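Local coordinates for protein histidinol-phosphate aminotransferase (PDB 3FTB) that probably transfers amino groups with pyridoxal 5'-phosphate as cofactor, acting as a histidinol-phosphate aminotransferase, at residues 50-55 and 248-253; 81-86 and 222-227; 59-64 and 243-248. One frame throughout, in Å; residues are numbered along the deposited sequence.

Interaction 1 (50-55 and 248-253); sequences EGIKNL and NCFAEM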
loop_
_atom_site.group_PDB
_atom_site.type_symbol
_atom_site.label_atom_id
_atom_site.label_comp_id
_atom_site.label_asym_id
_atom_site.label_seq_id
_atom_site.Cartn_x
_atom_site.Cartn_y
_atom_site.Cartn_z
ATOM N N GLU A 50 6.088 7.855 -18.351
ATOM C CA GLU A 50 6.799 6.779 -17.680
ATOM C C GLU A 50 5.844 6.022 -16.766
ATOM O O GLU A 50 5.722 4.802 -16.860
ATOM C CB GLU A 50 7.979 7.353 -16.884
ATOM C CG GLU A 50 8.665 6.377 -15.948
ATOM C CD GLU A 50 9.949 6.943 -15.352
ATOM O OE1 GLU A 50 10.390 6.445 -14.290
ATOM O OE2 GLU A 50 10.514 7.884 -15.949
ATOM N N GLY A 51 5.163 6.758 -15.889
ATOM C CA GLY A 51 4.201 6.177 -14.973
ATOM C C GLY A 51 3.117 5.350 -15.646
ATOM O O GLY A 51 2.888 4.206 -15.268
ATOM N N ILE A 52 2.445 5.927 -16.638
ATOM C CA ILE A 52 1.400 5.214 -17.376
ATOM C C ILE A 52 1.889 3.932 -18.057
ATOM O O ILE A 52 1.203 2.912 -18.047
ATOM C CB ILE A 52 0.737 6.108 -18.434
ATOM C CG1 ILE A 52 0.224 7.395 -17.792
ATOM C CG2 ILE A 52 -0.418 5.367 -19.094
ATOM C CD1 ILE A 52 -0.483 8.306 -18.759
ATOM N N LYS A 53 3.077 3.991 -18.649
ATOM C CA LYS A 53 3.653 2.834 -19.333
ATOM C C LYS A 53 3.750 1.645 -18.389
ATOM O O LYS A 53 3.305 0.539 -18.704
ATOM C CB LYS A 53 5.049 3.156 -19.880
ATOM C CG LYS A 53 5.596 2.109 -20.854
ATOM C CD LYS A 53 7.017 2.433 -21.316
ATOM C CE LYS A 53 8.051 1.493 -20.704
ATOM N NZ LYS A 53 8.086 0.165 -21.394
ATOM N N ASN A 54 4.344 1.885 -17.231
ATOM C CA ASN A 54 4.576 0.832 -16.257
ATOM C C ASN A 54 3.295 0.349 -15.576
ATOM O O ASN A 54 3.332 -0.588 -14.777
ATOM C CB ASN A 54 5.601 1.298 -15.222
ATOM C CG ASN A 54 6.911 1.763 -15.865
ATOM O OD1 ASN A 54 7.433 1.128 -16.786
ATOM N ND2 ASN A 54 7.443 2.872 -15.373
ATOM N N LEU A 55 2.169 0.988 -15.891
ATOM C CA LEU A 55 0.877 0.534 -15.383
ATOM C C LEU A 55 0.666 -0.921 -15.733
ATOM O O LEU A 55 0.050 -1.673 -14.975
ATOM C CB LEU A 55 -0.273 1.335 -15.992
ATOM C CG LEU A 55 -0.746 2.590 -15.271
ATOM C CD1 LEU A 55 -1.916 3.181 -16.037
ATOM C CD2 LEU A 55 -1.140 2.240 -13.853
ATOM N N ASN A 248 2.965 1.355 -5.567
ATOM C CA ASN A 248 2.407 1.539 -6.912
ATOM C C ASN A 248 3.381 2.245 -7.864
ATOM O O ASN A 248 4.330 2.896 -7.424
ATOM C CB ASN A 248 1.092 2.315 -6.844
ATOM C CG ASN A 248 1.304 3.811 -6.662
ATOM O OD1 ASN A 248 1.199 4.331 -5.552
ATOM N ND2 ASN A 248 1.597 4.508 -7.752
ATOM N N CYS A 249 3.129 2.136 -9.168
ATOM C CA CYS A 249 4.069 2.622 -10.178
ATOM C C CYS A 249 4.255 4.148 -10.245
ATOM O O CYS A 249 5.347 4.627 -10.571
ATOM C CB CYS A 249 3.724 2.051 -11.566
ATOM S SG CYS A 249 2.203 2.662 -12.359
ATOM N N PHE A 250 3.205 4.910 -9.953
ATOM C CA PHE A 250 3.306 6.372 -9.962
ATOM C C PHE A 250 4.157 6.850 -8.789
ATOM O O PHE A 250 5.021 7.723 -8.937
ATOM C CB PHE A 250 1.918 7.012 -9.918
ATOM C CG PHE A 250 1.095 6.750 -11.146
ATOM C CD1 PHE A 250 1.337 7.448 -12.321
ATOM C CD2 PHE A 250 0.078 5.803 -11.131
ATOM C CE1 PHE A 250 0.575 7.202 -13.453
ATOM C CE2 PHE A 250 -0.679 5.557 -12.263
ATOM C CZ PHE A 250 -0.426 6.256 -13.426
ATOM N N ALA A 251 3.905 6.264 -7.623
ATOM C CA ALA A 251 4.715 6.521 -6.445
ATOM C C ALA A 251 6.172 6.309 -6.813
ATOM O O ALA A 251 7.016 7.166 -6.556
ATOM C CB ALA A 251 4.311 5.588 -5.310
ATOM N N GLU A 252 6.460 5.167 -7.431
ATOM C CA GLU A 252 7.808 4.864 -7.894
ATOM C C GLU A 252 8.313 5.941 -8.844
ATOM O O GLU A 252 9.452 6.395 -8.719
ATOM C CB GLU A 252 7.833 3.506 -8.584
ATOM C CG GLU A 252 9.190 3.056 -9.036
ATOM C CD GLU A 252 9.136 1.715 -9.740
ATOM O OE1 GLU A 252 8.231 1.521 -10.579
ATOM O OE2 GLU A 252 9.993 0.855 -9.452
ATOM N N MET A 253 7.461 6.352 -9.784
ATOM C CA MET A 253 7.840 7.376 -10.754
ATOM C C MET A 253 8.174 8.705 -10.083
ATOM O O MET A 253 9.100 9.402 -10.506
ATOM C CB MET A 253 6.756 7.576 -11.817
ATOM C CG MET A 253 7.142 8.621 -12.864
ATOM S SD MET A 253 6.690 10.322 -12.431
ATOM C CE MET A 253 4.960 10.253 -12.906
HETATM O O HOH W 1 6.875 3.328 -12.608
#
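Asn54 and Cys249 are joined through a water that three groups grip. Asn54 ND2 donates to this water at 2.9 Å. The water in turn donates to Cys249 O at 2.9 Å and to Glu252 OE1 at 3.0 Å. This polar bridge lies at one margin of the contact, and the rest is mainly packing between two helices. The backbones come close at Gly51, which has no side chain: its CA is 5.1 Å from the CA of Phe250. The Phe250 ring can therefore lie against the backbone of helix 48-53, with Gly51 O over one of its faces and CE1 against Gly51 C. Leu55 reaches the far end of the same ring, its CD2 at 3.7 Å from Phe250 CE2. The first torsion of Cys249 (chi1 70°) sets SG between the backbone N and the carbonyl carbon. From there SG lies 3.7 Å from Leu55 CD2 and 3.4 Å from Gly51 O. Beyond Gly51, Met253 meets Glu50. Its CG, anti to the backbone N (chi1 -179°), lies 4.1 Å from Glu50 CG, so the aliphatic part of the glutamate packs on the methionine. The carboxylate of Glu50 has another partner, a salt bridge from OE1 to Arg65. The contact also belongs to the dimer interface: Phe250 stacks on Phe250 of the second subunit, and Leu55 packs on Phe44 of that subunit. Within its own chain, it joins the last turn of helix 48-53 to the first turn of helix 249-257, while Glu252 touches the loop before helix 64-74.

Interaction 2 (81-86 and 222-227); sequences IVLGNG and IRFGYG. With PO4 (phosphate ion), chain E.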
loop_
_atom_site.group_PDB
_atom_site.type_symbol
_atom_site.label_atom_id
_atom_site.label_comp_id
_atom_site.label_asym_id
_atom_site.label_seq_id
_atom_site.Cartn_x
_atom_site.Cartn_y
_atom_site.Cartn_z
ATOM N N ILE A 81 17.040 0.233 3.352
ATOM C CA ILE A 81 15.983 1.092 2.844
ATOM C C ILE A 81 14.677 0.306 2.867
ATOM O O ILE A 81 14.606 -0.814 2.370
ATOM C CB ILE A 81 16.285 1.576 1.415
ATOM C CG1 ILE A 81 17.609 2.341 1.373
ATOM C CG2 ILE A 81 15.143 2.450 0.897
ATOM C CD1 ILE A 81 18.123 2.573 -0.028
ATOM N N VAL A 82 13.649 0.883 3.475
ATOM C CA VAL A 82 12.352 0.234 3.521
ATOM C C VAL A 82 11.339 1.137 2.850
ATOM O O VAL A 82 11.282 2.324 3.139
ATOM C CB VAL A 82 11.919 -0.140 4.966
ATOM C CG1 VAL A 82 12.741 -1.327 5.477
ATOM C CG2 VAL A 82 12.055 1.039 5.902
ATOM N N LEU A 83 10.568 0.570 1.923
ATOM C CA LEU A 83 9.587 1.327 1.148
ATOM C C LEU A 83 8.209 1.177 1.776
ATOM O O LEU A 83 7.838 0.104 2.241
ATOM C CB LEU A 83 9.572 0.864 -0.315
ATOM C CG LEU A 83 10.974 0.874 -0.926
ATOM C CD1 LEU A 83 10.977 0.277 -2.324
ATOM C CD2 LEU A 83 11.561 2.277 -0.929
ATOM N N GLY A 84 7.457 2.266 1.809
ATOM C CA GLY A 84 6.149 2.218 2.420
ATOM C C GLY A 84 5.082 2.906 1.605
ATOM O O GLY A 84 5.327 3.930 0.959
ATOM N N ASN A 85 3.892 2.316 1.627
ATOM C CA ASN A 85 2.691 2.953 1.128
ATOM C C ASN A 85 2.384 4.118 2.075
ATOM O O ASN A 85 1.496 4.025 2.924
ATOM C CB ASN A 85 1.553 1.929 1.109
ATOM C CG ASN A 85 0.397 2.338 0.214
ATOM O OD1 ASN A 85 0.589 2.840 -0.897
ATOM N ND2 ASN A 85 -0.817 2.098 0.690
ATOM N N GLY A 86 3.145 5.204 1.931
ATOM C CA GLY A 86 3.087 6.337 2.839
ATOM C C GLY A 86 4.109 6.184 3.962
ATOM O O GLY A 86 4.595 5.082 4.211
ATOM N N ILE A 222 -0.245 9.858 -3.486
ATOM C CA ILE A 222 0.633 8.901 -4.149
ATOM C C ILE A 222 1.039 7.798 -3.166
ATOM O O ILE A 222 1.334 6.664 -3.562
ATOM C CB ILE A 222 1.867 9.617 -4.755
ATOM C CG1 ILE A 222 2.117 9.146 -6.188
ATOM C CG2 ILE A 222 3.101 9.481 -3.851
ATOM C CD1 ILE A 222 3.003 10.078 -6.965
ATOM N N ARG A 223 1.029 8.147 -1.880
ATOM C CA ARG A 223 1.272 7.198 -0.795
ATOM C C ARG A 223 2.710 6.691 -0.820
ATOM O O ARG A 223 2.972 5.568 -1.255
ATOM C CB ARG A 223 0.286 6.023 -0.870
ATOM C CG ARG A 223 -1.176 6.440 -1.033
ATOM C CD ARG A 223 -1.922 6.569 0.292
ATOM N NE ARG A 223 -1.366 7.573 1.199
ATOM C CZ ARG A 223 -0.744 7.286 2.340
ATOM N NH1 ARG A 223 -0.589 6.024 2.716
ATOM N NH2 ARG A 223 -0.277 8.251 3.110
ATOM N N PHE A 224 3.647 7.519 -0.369
ATOM C CA PHE A 224 5.047 7.102 -0.354
ATOM C C PHE A 224 5.917 7.706 0.753
ATOM O O PHE A 224 6.107 8.916 0.818
ATOM C CB PHE A 224 5.717 7.322 -1.716
ATOM C CG PHE A 224 7.143 6.862 -1.740
ATOM C CD1 PHE A 224 7.440 5.518 -1.688
ATOM C CD2 PHE A 224 8.180 7.771 -1.736
ATOM C CE1 PHE A 224 8.745 5.088 -1.663
ATOM C CE2 PHE A 224 9.474 7.347 -1.711
ATOM C CZ PHE A 224 9.760 6.003 -1.675
ATOM N N GLY A 225 6.446 6.841 1.614
ATOM C CA GLY A 225 7.419 7.234 2.620
ATOM C C GLY A 225 8.538 6.211 2.688
ATOM O O GLY A 225 8.388 5.112 2.167
ATOM N N TYR A 226 9.659 6.554 3.317
ATOM C CA TYR A 226 10.776 5.608 3.393
ATOM C C TYR A 226 11.541 5.537 4.716
ATOM O O TYR A 226 11.496 6.459 5.534
ATOM C CB TYR A 226 11.740 5.786 2.213
ATOM C CG TYR A 226 12.182 7.203 1.923
ATOM C CD1 TYR A 226 13.506 7.589 2.111
ATOM C CD2 TYR A 226 11.285 8.145 1.429
ATOM C CE1 TYR A 226 13.926 8.887 1.825
ATOM C CE2 TYR A 226 11.691 9.441 1.146
ATOM C CZ TYR A 226 13.014 9.807 1.343
ATOM O OH TYR A 226 13.412 11.098 1.059
ATOM N N GLY A 227 12.216 4.407 4.919
ATOM C CA GLY A 227 13.067 4.195 6.076
ATOM C C GLY A 227 14.541 4.157 5.695
ATOM O O GLY A 227 14.903 3.618 4.660
HETATM P P PO4 E . 1.895 9.735 5.128
HETATM O O1 PO4 E . 1.534 8.275 5.233
HETATM O O2 PO4 E . 3.295 9.883 4.610
HETATM O O3 PO4 E . 0.981 10.446 4.163
HETATM O O4 PO4 E . 1.816 10.342 6.505
#
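Val82 and Gly227 form an antiparallel hydrogen-bonded pair, one of two such pairs within 81-84 and 225-227. Gly227 N donates to Val82 O at 2.9 Å, and Val82 N returns a bond to Gly227 O. The second such pair is Gly84 with Gly225. Between them, Leu83 and Tyr226 are a non-hydrogen-bonded pair. The N-to-C directions of strand segments 81-84 and 225-227 are 157° apart, close to antiparallel. Gly227 has no side chain, and Val82 CG2 presses on its CA at 3.3 Å, tighter than usual for two carbons. On the Leu83 side of the sheet, Leu83 CD2 meets the edge of the Phe224 ring, 4.0 Å from CE1. Past the strands, Asn85 is the centre of an inverse gamma turn and lies beside Arg223. Its OD1 is 3.2 Å from Arg223 CB, and its ND2 is bonded to Asn246 O of the second subunit. Arg223 bends at chi2 and chi3, which carries the guanidinium round to Gly86 and a phosphate ion. Arg223 NH2 donates to O1 of the ion at 2.8 Å, with the oxygen in the guanidinium plane. Gly86 CA is also near, 3.4 Å from the same O1. Ala87 N, Ser88 OG and Thr214 OG1 also hydrogen-bond to the ion. The dimer pairs Arg223 NH1 of one subunit with Trp245 O of the other in a hydrogen bond, and NE makes a weak bond to Pro220 O. The ion probably came from the crystallisation liquor. Its setting of arginine, hydroxyls and a backbone N at the start of helix 87-95 is consistent with the cup that takes the cofactor phosphate in fold-type I aminotransferases. Arginine charge, hydroxyls and helix end would together favour a bound dianion there.

Interaction 3 (59-64 and 243-248); sequences PDVNYR and NPWNIN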
loop_
_atom_site.group_PDB
_atom_site.type_symbol
_atom_site.label_atom_id
_atom_site.label_comp_id
_atom_site.label_asym_id
_atom_site.label_seq_id
_atom_site.Cartn_x
_atom_site.Cartn_y
_atom_site.Cartn_z
ATOM N N PRO A 59 6.166 -3.779 -10.974
ATOM C CA PRO A 59 7.459 -3.117 -10.792
ATOM C C PRO A 59 8.502 -4.166 -10.434
ATOM O O PRO A 59 8.135 -5.321 -10.202
ATOM C CB PRO A 59 7.223 -2.209 -9.581
ATOM C CG PRO A 59 5.719 -2.162 -9.390
ATOM C CD PRO A 59 5.202 -3.449 -9.911
ATOM N N ASP A 60 9.772 -3.776 -10.386
ATOM C CA ASP A 60 10.815 -4.664 -9.887
ATOM C C ASP A 60 10.462 -5.050 -8.460
ATOM O O ASP A 60 10.202 -4.186 -7.637
ATOM C CB ASP A 60 12.180 -3.967 -9.923
ATOM C CG ASP A 60 13.319 -4.866 -9.433
ATOM O OD1 ASP A 60 13.106 -6.087 -9.253
ATOM O OD2 ASP A 60 14.438 -4.348 -9.230
ATOM N N VAL A 61 10.439 -6.343 -8.159
ATOM C CA VAL A 61 10.123 -6.777 -6.800
ATOM C C VAL A 61 11.182 -6.302 -5.790
ATOM O O VAL A 61 10.965 -6.362 -4.579
ATOM C CB VAL A 61 9.937 -8.311 -6.710
ATOM C CG1 VAL A 61 11.278 -9.005 -6.460
ATOM C CG2 VAL A 61 8.944 -8.668 -5.618
ATOM N N ASN A 62 12.324 -5.834 -6.293
ATOM C CA ASN A 62 13.400 -5.312 -5.432
ATOM C C ASN A 62 13.552 -3.788 -5.483
ATOM O O ASN A 62 14.304 -3.213 -4.702
ATOM C CB ASN A 62 14.751 -5.970 -5.759
ATOM C CG ASN A 62 14.851 -7.409 -5.262
ATOM O OD1 ASN A 62 15.613 -8.204 -5.813
ATOM N ND2 ASN A 62 14.083 -7.749 -4.222
ATOM N N TYR A 63 12.853 -3.145 -6.415
ATOM C CA TYR A 63 12.838 -1.679 -6.533
ATOM C C TYR A 63 14.226 -1.021 -6.612
ATOM O O TYR A 63 14.421 0.090 -6.088
ATOM C CB TYR A 63 12.026 -1.041 -5.388
ATOM C CG TYR A 63 10.535 -1.324 -5.441
ATOM C CD1 TYR A 63 9.718 -0.688 -6.366
ATOM C CD2 TYR A 63 9.951 -2.226 -4.567
ATOM C CE1 TYR A 63 8.364 -0.949 -6.420
ATOM C CE2 TYR A 63 8.593 -2.494 -4.611
ATOM C CZ TYR A 63 7.805 -1.855 -5.539
ATOM O OH TYR A 63 6.455 -2.127 -5.581
ATOM N N ARG A 64 15.172 -1.682 -7.279
ATOM C CA ARG A 64 16.548 -1.179 -7.334
ATOM C C ARG A 64 16.672 0.260 -7.848
ATOM O O ARG A 64 17.450 1.049 -7.311
ATOM C CB ARG A 64 17.453 -2.102 -8.159
ATOM C CG ARG A 64 18.936 -1.698 -8.117
ATOM C CD ARG A 64 19.800 -2.486 -9.100
ATOM N NE ARG A 64 19.215 -2.478 -10.434
ATOM C CZ ARG A 64 19.542 -1.620 -11.391
ATOM N NH1 ARG A 64 20.469 -0.706 -11.164
ATOM N NH2 ARG A 64 18.941 -1.682 -12.574
ATOM N N ASN A 243 4.508 -6.656 2.307
ATOM C CA ASN A 243 4.067 -7.389 1.136
ATOM C C ASN A 243 4.794 -6.887 -0.112
ATOM O O ASN A 243 4.880 -5.679 -0.345
ATOM C CB ASN A 243 2.559 -7.233 0.973
ATOM C CG ASN A 243 1.943 -8.357 0.184
ATOM O OD1 ASN A 243 1.377 -8.139 -0.886
ATOM N ND2 ASN A 243 2.055 -9.575 0.702
ATOM N N PRO A 244 5.338 -7.815 -0.907
ATOM C CA PRO A 244 6.026 -7.478 -2.159
ATOM C C PRO A 244 5.140 -6.611 -3.053
ATOM O O PRO A 244 3.917 -6.649 -2.929
ATOM C CB PRO A 244 6.267 -8.840 -2.795
ATOM C CG PRO A 244 6.358 -9.773 -1.620
ATOM C CD PRO A 244 5.356 -9.261 -0.633
ATOM N N TRP A 245 5.766 -5.830 -3.926
ATOM C CA TRP A 245 5.095 -4.761 -4.671
ATOM C C TRP A 245 4.105 -3.867 -3.884
ATOM O O TRP A 245 3.028 -3.552 -4.389
ATOM C CB TRP A 245 4.397 -5.340 -5.898
ATOM C CG TRP A 245 5.284 -6.194 -6.717
ATOM C CD1 TRP A 245 6.286 -5.780 -7.546
ATOM C CD2 TRP A 245 5.259 -7.624 -6.797
ATOM N NE1 TRP A 245 6.887 -6.867 -8.135
ATOM C CE2 TRP A 245 6.272 -8.009 -7.693
ATOM C CE3 TRP A 245 4.473 -8.616 -6.200
ATOM C CZ2 TRP A 245 6.524 -9.344 -8.005
ATOM C CZ3 TRP A 245 4.730 -9.939 -6.508
ATOM C CH2 TRP A 245 5.744 -10.292 -7.400
ATOM N N ASN A 246 4.455 -3.436 -2.675
ATOM C CA ASN A 246 3.556 -2.554 -1.922
ATOM C C ASN A 246 3.541 -1.112 -2.448
ATOM O O ASN A 246 2.770 -0.272 -1.979
ATOM C CB ASN A 246 3.915 -2.548 -0.437
ATOM C CG ASN A 246 5.286 -1.952 -0.175
ATOM O OD1 ASN A 246 6.237 -2.184 -0.925
ATOM N ND2 ASN A 246 5.393 -1.179 0.894
ATOM N N ILE A 247 4.405 -0.829 -3.416
ATOM C CA ILE A 247 4.578 0.524 -3.943
ATOM C C ILE A 247 4.052 0.620 -5.367
ATOM O O ILE A 247 4.616 0.035 -6.272
ATOM C CB ILE A 247 6.078 0.932 -3.937
ATOM C CG1 ILE A 247 6.681 0.753 -2.545
ATOM C CG2 ILE A 247 6.284 2.356 -4.435
ATOM C CD1 ILE A 247 5.877 1.398 -1.445
ATOM N N ASN A 248 2.965 1.355 -5.567
ATOM C CA ASN A 248 2.407 1.539 -6.912
ATOM C C ASN A 248 3.381 2.245 -7.864
ATOM O O ASN A 248 4.330 2.896 -7.424
ATOM C CB ASN A 248 1.092 2.315 -6.844
ATOM C CG ASN A 248 1.304 3.811 -6.662
ATOM O OD1 ASN A 248 1.199 4.331 -5.552
ATOM N ND2 ASN A 248 1.597 4.508 -7.752
HETATM O O HOH W 2 8.367 -5.732 -3.116
#
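Val61 and Trp245 fit as a bump on a flat surface. Methyl CG2 of the valine sits over the face of the indole, 3.8 Å from the centroid of the six-membered ring and 27° off its normal, a CH-pi contact. The same methyl, Val61 CG2, touches Pro244 CB at 3.9 Å, so it fills the corner between proline and tryptophan. The Pro59 ring closes on another part of the indole, with CD at 3.5 Å from Trp245 CD1. Beside it, Trp245 NE1 points to Pro59 O at 2.9 Å, but the bond is weak because its angle is only 129°. The Tyr63 ring is a second wedge, with Asp60 O over the centre of one face. Its first torsion (chi1 -68°) puts CG beside the backbone N, and the phenol then runs to the other loop. There its end meets Ile247: Tyr63 CZ lies 3.6 Å from Ile247 CB, and Tyr63 OH donates to Ile247 O at 2.9 Å. The turn is a type I beta turn from Asp60 to Tyr63, with Asp60 OD1 taking Asn62 N as an Asx turn. A water links the backbones, donating to Val61 O and accepting from Trp245 N at 2.7 Å. Asn246 ND2 is bonded to Leu83 O and Glu89 OE1. Aromatic surface thus supplies most of the fit. The two loops are joined by side-chain packing, one sound phenol bond, one weak indole bond and a water bridge, with no direct bond between their backbones.

The segments 243-248 and 248-253 adjoin, sharing Asn248, the N-cap of helix 249-257, and so link interactions 3 and 1. Interaction 2 is the most interior, with every touching residue buried and its centre about 13 Å from the centre of the chain. The centres of the other two lie about 24 and 25 Å out. Interaction 1 is still buried, partly by the second subunit, whereas interaction 3 is partly open to solvent. Chemistry follows place: backbone bonds in the sheet, with a bound anion just beyond the strands, mostly apolar packing between helices, aromatic packing between loops. Leu83, on the outermost strand of its sheet within this chain, packs on Tyr63 and Ile247 of interaction 3. All three touch the second subunit.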